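Local structure of Iron(III) ABC transporter, periplasmic iron-compound-binding protein (5GGY) at residues Leu151-Thr164 with Pro182-Leu195. The protein probably binds ferric siderophores such as ferric desferrioxamine (Desferal) in the periplasm and hands them to an ABC transporter for iron uptake. Numbering follows the deposited sequence.
Sequences LQHAFGDTLPAVVT and PQYVLEQLGLSSAL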
# COMPACT_ATOMS: atom_id res chain seq x y z
N LEU A 151 -1.08 12.43 15.59
CA LEU A 151 -2.42 12.93 15.88
C LEU A 151 -2.96 12.38 17.19
O LEU A 151 -3.47 13.13 18.02
CB LEU A 151 -3.37 12.59 14.73
CG LEU A 151 -3.12 13.32 13.41
CD1 LEU A 151 -4.03 12.78 12.32
CD2 LEU A 151 -3.32 14.82 13.57
N GLN A 152 -2.84 11.07 17.38
CA GLN A 152 -3.34 10.43 18.59
C GLN A 152 -2.41 10.66 19.78
O GLN A 152 -2.61 10.08 20.85
CB GLN A 152 -3.55 8.93 18.36
CG GLN A 152 -2.31 8.17 17.94
CD GLN A 152 -2.62 6.81 17.36
OE1 GLN A 152 -3.79 6.41 17.26
NE2 GLN A 152 -1.59 6.08 16.95
N HIS A 153 -1.40 11.49 19.58
CA HIS A 153 -0.56 11.95 20.68
C HIS A 153 -1.00 13.35 21.09
O HIS A 153 -0.94 13.71 22.27
CB HIS A 153 0.92 11.95 20.27
CG HIS A 153 1.73 10.88 20.93
ND1 HIS A 153 1.73 9.57 20.50
CD2 HIS A 153 2.58 10.93 21.98
CE1 HIS A 153 2.54 8.86 21.27
NE2 HIS A 153 3.07 9.65 22.17
N ALA A 154 -1.46 14.12 20.11
CA ALA A 154 -1.92 15.48 20.34
C ALA A 154 -3.42 15.52 20.60
O ALA A 154 -3.92 16.44 21.25
CB ALA A 154 -1.57 16.36 19.16
N PHE A 155 -4.15 14.53 20.09
CA PHE A 155 -5.59 14.46 20.28
C PHE A 155 -5.95 13.33 21.24
O PHE A 155 -7.03 13.31 21.82
CB PHE A 155 -6.31 14.25 18.95
CG PHE A 155 -6.42 15.49 18.11
CD1 PHE A 155 -7.42 16.42 18.35
CD2 PHE A 155 -5.54 15.72 17.06
CE1 PHE A 155 -7.53 17.56 17.58
CE2 PHE A 155 -5.64 16.86 16.28
CZ PHE A 155 -6.64 17.78 16.54
N GLY A 156 -5.03 12.38 21.40
CA GLY A 156 -5.32 11.16 22.13
C GLY A 156 -6.32 10.32 21.36
O GLY A 156 -6.62 10.61 20.20
N ASP A 157 -6.82 9.26 21.99
CA ASP A 157 -7.87 8.44 21.39
C ASP A 157 -9.19 8.74 22.11
O ASP A 157 -9.21 8.84 23.33
CB ASP A 157 -7.51 6.95 21.49
CG ASP A 157 -6.03 6.69 21.32
OD1 ASP A 157 -5.58 5.58 21.67
OD2 ASP A 157 -5.30 7.59 20.83
N THR A 158 -10.28 8.87 21.36
CA THR A 158 -10.30 8.68 19.91
C THR A 158 -9.99 9.95 19.14
O THR A 158 -10.01 11.06 19.68
CB THR A 158 -11.66 8.14 19.44
OG1 THR A 158 -12.68 9.12 19.71
CG2 THR A 158 -12.01 6.85 20.17
N LEU A 159 -9.70 9.79 17.85
CA LEU A 159 -9.38 10.90 16.96
C LEU A 159 -10.65 11.64 16.54
O LEU A 159 -11.71 11.03 16.40
CB LEU A 159 -8.61 10.40 15.74
CG LEU A 159 -7.21 9.87 16.04
CD1 LEU A 159 -6.60 9.22 14.81
CD2 LEU A 159 -6.32 10.99 16.55
N PRO A 160 -10.55 12.97 16.34
CA PRO A 160 -11.72 13.80 16.04
C PRO A 160 -12.30 13.55 14.65
O PRO A 160 -11.63 12.98 13.79
CB PRO A 160 -11.16 15.22 16.13
CG PRO A 160 -9.71 15.07 15.80
CD PRO A 160 -9.31 13.76 16.40
N ALA A 161 -13.54 13.98 14.45
CA ALA A 161 -14.19 13.87 13.14
C ALA A 161 -13.80 15.07 12.27
O ALA A 161 -13.83 16.21 12.73
CB ALA A 161 -15.70 13.79 13.29
N VAL A 162 -13.44 14.80 11.02
CA VAL A 162 -12.96 15.84 10.12
C VAL A 162 -13.74 15.86 8.81
O VAL A 162 -14.02 14.82 8.22
CB VAL A 162 -11.46 15.65 9.80
CG1 VAL A 162 -10.97 16.72 8.82
CG2 VAL A 162 -10.63 15.68 11.07
N VAL A 163 -14.11 17.06 8.37
CA VAL A 163 -14.67 17.23 7.04
C VAL A 163 -13.72 18.09 6.20
O VAL A 163 -13.18 19.09 6.67
CB VAL A 163 -16.08 17.87 7.09
CG1 VAL A 163 -16.06 19.20 7.81
CG2 VAL A 163 -16.65 18.02 5.68
N THR A 164 -13.50 17.68 4.96
CA THR A 164 -12.60 18.39 4.06
C THR A 164 -13.36 19.00 2.88
O THR A 164 -14.31 18.40 2.37
CB THR A 164 -11.51 17.46 3.52
OG1 THR A 164 -10.96 18.02 2.32
CG2 THR A 164 -12.09 16.08 3.21
N PRO A 182 -9.09 12.81 -0.42
CA PRO A 182 -8.93 13.24 0.98
C PRO A 182 -9.63 12.30 1.96
O PRO A 182 -9.16 12.13 3.09
CB PRO A 182 -9.56 14.63 1.00
CG PRO A 182 -9.49 15.10 -0.40
CD PRO A 182 -9.70 13.88 -1.23
N GLN A 183 -10.74 11.71 1.54
CA GLN A 183 -11.46 10.74 2.36
C GLN A 183 -10.56 9.55 2.69
O GLN A 183 -10.53 9.07 3.83
CB GLN A 183 -12.73 10.27 1.65
CG GLN A 183 -13.43 9.10 2.32
CD GLN A 183 -14.08 9.47 3.64
OE1 GLN A 183 -14.21 10.65 3.97
NE2 GLN A 183 -14.50 8.47 4.40
N TYR A 184 -9.84 9.07 1.68
CA TYR A 184 -8.88 7.99 1.84
C TYR A 184 -7.79 8.39 2.83
O TYR A 184 -7.39 7.60 3.68
CB TYR A 184 -8.28 7.61 0.49
CG TYR A 184 -7.05 6.73 0.55
CD1 TYR A 184 -5.77 7.29 0.62
CD2 TYR A 184 -7.15 5.35 0.51
CE1 TYR A 184 -4.64 6.49 0.67
CE2 TYR A 184 -6.03 4.55 0.56
CZ TYR A 184 -4.78 5.12 0.64
OH TYR A 184 -3.66 4.33 0.69
N VAL A 185 -7.33 9.62 2.70
CA VAL A 185 -6.31 10.17 3.58
C VAL A 185 -6.80 10.23 5.03
O VAL A 185 -6.07 9.84 5.95
CB VAL A 185 -5.88 11.58 3.12
CG1 VAL A 185 -5.20 12.34 4.24
CG2 VAL A 185 -4.99 11.49 1.88
N LEU A 186 -8.03 10.70 5.22
CA LEU A 186 -8.63 10.76 6.55
C LEU A 186 -8.73 9.38 7.20
O LEU A 186 -8.34 9.20 8.35
CB LEU A 186 -10.02 11.40 6.48
CG LEU A 186 -10.11 12.87 6.06
CD1 LEU A 186 -11.55 13.33 6.01
CD2 LEU A 186 -9.29 13.74 6.99
N GLU A 187 -9.26 8.41 6.45
CA GLU A 187 -9.40 7.05 6.95
C GLU A 187 -8.04 6.43 7.28
O GLU A 187 -7.88 5.75 8.30
CB GLU A 187 -10.13 6.17 5.94
CG GLU A 187 -11.55 6.60 5.63
CD GLU A 187 -12.17 5.77 4.53
OE1 GLU A 187 -11.51 4.81 4.07
OE2 GLU A 187 -13.31 6.07 4.11
N GLN A 188 -7.06 6.69 6.42
CA GLN A 188 -5.71 6.17 6.60
C GLN A 188 -5.01 6.86 7.77
O GLN A 188 -4.01 6.36 8.28
CB GLN A 188 -4.91 6.35 5.31
CG GLN A 188 -3.79 5.34 5.12
CD GLN A 188 -4.29 3.98 4.70
OE1 GLN A 188 -4.72 3.18 5.53
NE2 GLN A 188 -4.23 3.70 3.40
N LEU A 189 -5.53 8.01 8.18
CA LEU A 189 -4.94 8.78 9.26
C LEU A 189 -5.60 8.47 10.59
O LEU A 189 -5.23 9.03 11.63
CB LEU A 189 -5.03 10.28 8.96
CG LEU A 189 -3.74 11.09 9.08
CD1 LEU A 189 -2.61 10.39 8.37
CD2 LEU A 189 -3.96 12.48 8.51
N GLY A 190 -6.59 7.58 10.57
CA GLY A 190 -7.34 7.23 11.76
C GLY A 190 -8.47 8.20 12.05
O GLY A 190 -9.16 8.08 13.06
N LEU A 191 -8.67 9.16 11.15
CA LEU A 191 -9.71 10.17 11.33
C LEU A 191 -11.07 9.70 10.81
O LEU A 191 -11.14 8.90 9.88
CB LEU A 191 -9.31 11.47 10.63
CG LEU A 191 -8.09 12.20 11.19
CD1 LEU A 191 -7.55 13.21 10.19
CD2 LEU A 191 -8.43 12.89 12.51
N SER A 192 -12.14 10.20 11.41
CA SER A 192 -13.50 9.90 10.96
C SER A 192 -14.10 11.10 10.24
O SER A 192 -13.57 12.21 10.31
CB SER A 192 -14.38 9.48 12.14
OG SER A 192 -14.23 10.37 13.24
N SER A 193 -15.20 10.87 9.53
CA SER A 193 -15.83 11.93 8.75
C SER A 193 -16.89 12.67 9.55
O SER A 193 -17.76 12.05 10.17
CB SER A 193 -16.46 11.34 7.48
OG SER A 193 -15.51 10.56 6.77
N ALA A 194 -16.82 14.00 9.55
CA ALA A 194 -17.79 14.82 10.27
C ALA A 194 -19.07 14.96 9.47
O ALA A 194 -20.16 15.07 10.04
CB ALA A 194 -17.20 16.19 10.58
N LEU A 195 -18.95 14.95 8.14
CA LEU A 195 -20.09 15.10 7.26
C LEU A 195 -19.95 14.19 6.04
O LEU A 195 -19.66 14.67 4.94
CB LEU A 195 -20.24 16.56 6.82
CG LEU A 195 -21.65 17.08 6.57
CD1 LEU A 195 -22.51 16.92 7.82
CD2 LEU A 195 -21.61 18.54 6.15
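Val162 is held between Ser192, in strand 192-193 parallel to strand 161-164, and Ala194 just past it: Val162 N gives a nearly straight bond to Ser192 O (2.7 Å, 174° at the hydrogen), and Val162 O takes a weak one from Ala194 N, while helix 182-188 runs back almost antiparallel to strand 161-164, the two axes 9.4 Å apart. CG1 of Val162, anti to the backbone N (chi1 178°), meets Leu186 CD2 at 3.9 Å, and CG2 turns to Leu191 CD2 at 3.8 Å. Leu186 also lays CD1 against Thr164 CG2, which packs crosswise on Pro182 CB (3.7 Å). In this half of the periplasmic binding protein fold the short strand adds to the mixed sheet beside strand 161-167, while the helix before it packs on the sheet face that carries Val162 and Thr164. The turn between them is a Schellman motif, with Gly190 at positive phi, Leu191 N bonded to Leu186 O and Gly190 N to Glu187 O. Leu159 CD1 rests on this turn, 3.3 Å from Gly190 O. Leu151 crosses Leu189 at about a right angle, CD1 to CG 3.7 Å. Where the chain leaves the short strand, Ala194 CB touches Ala161 CB at 3.9 Å.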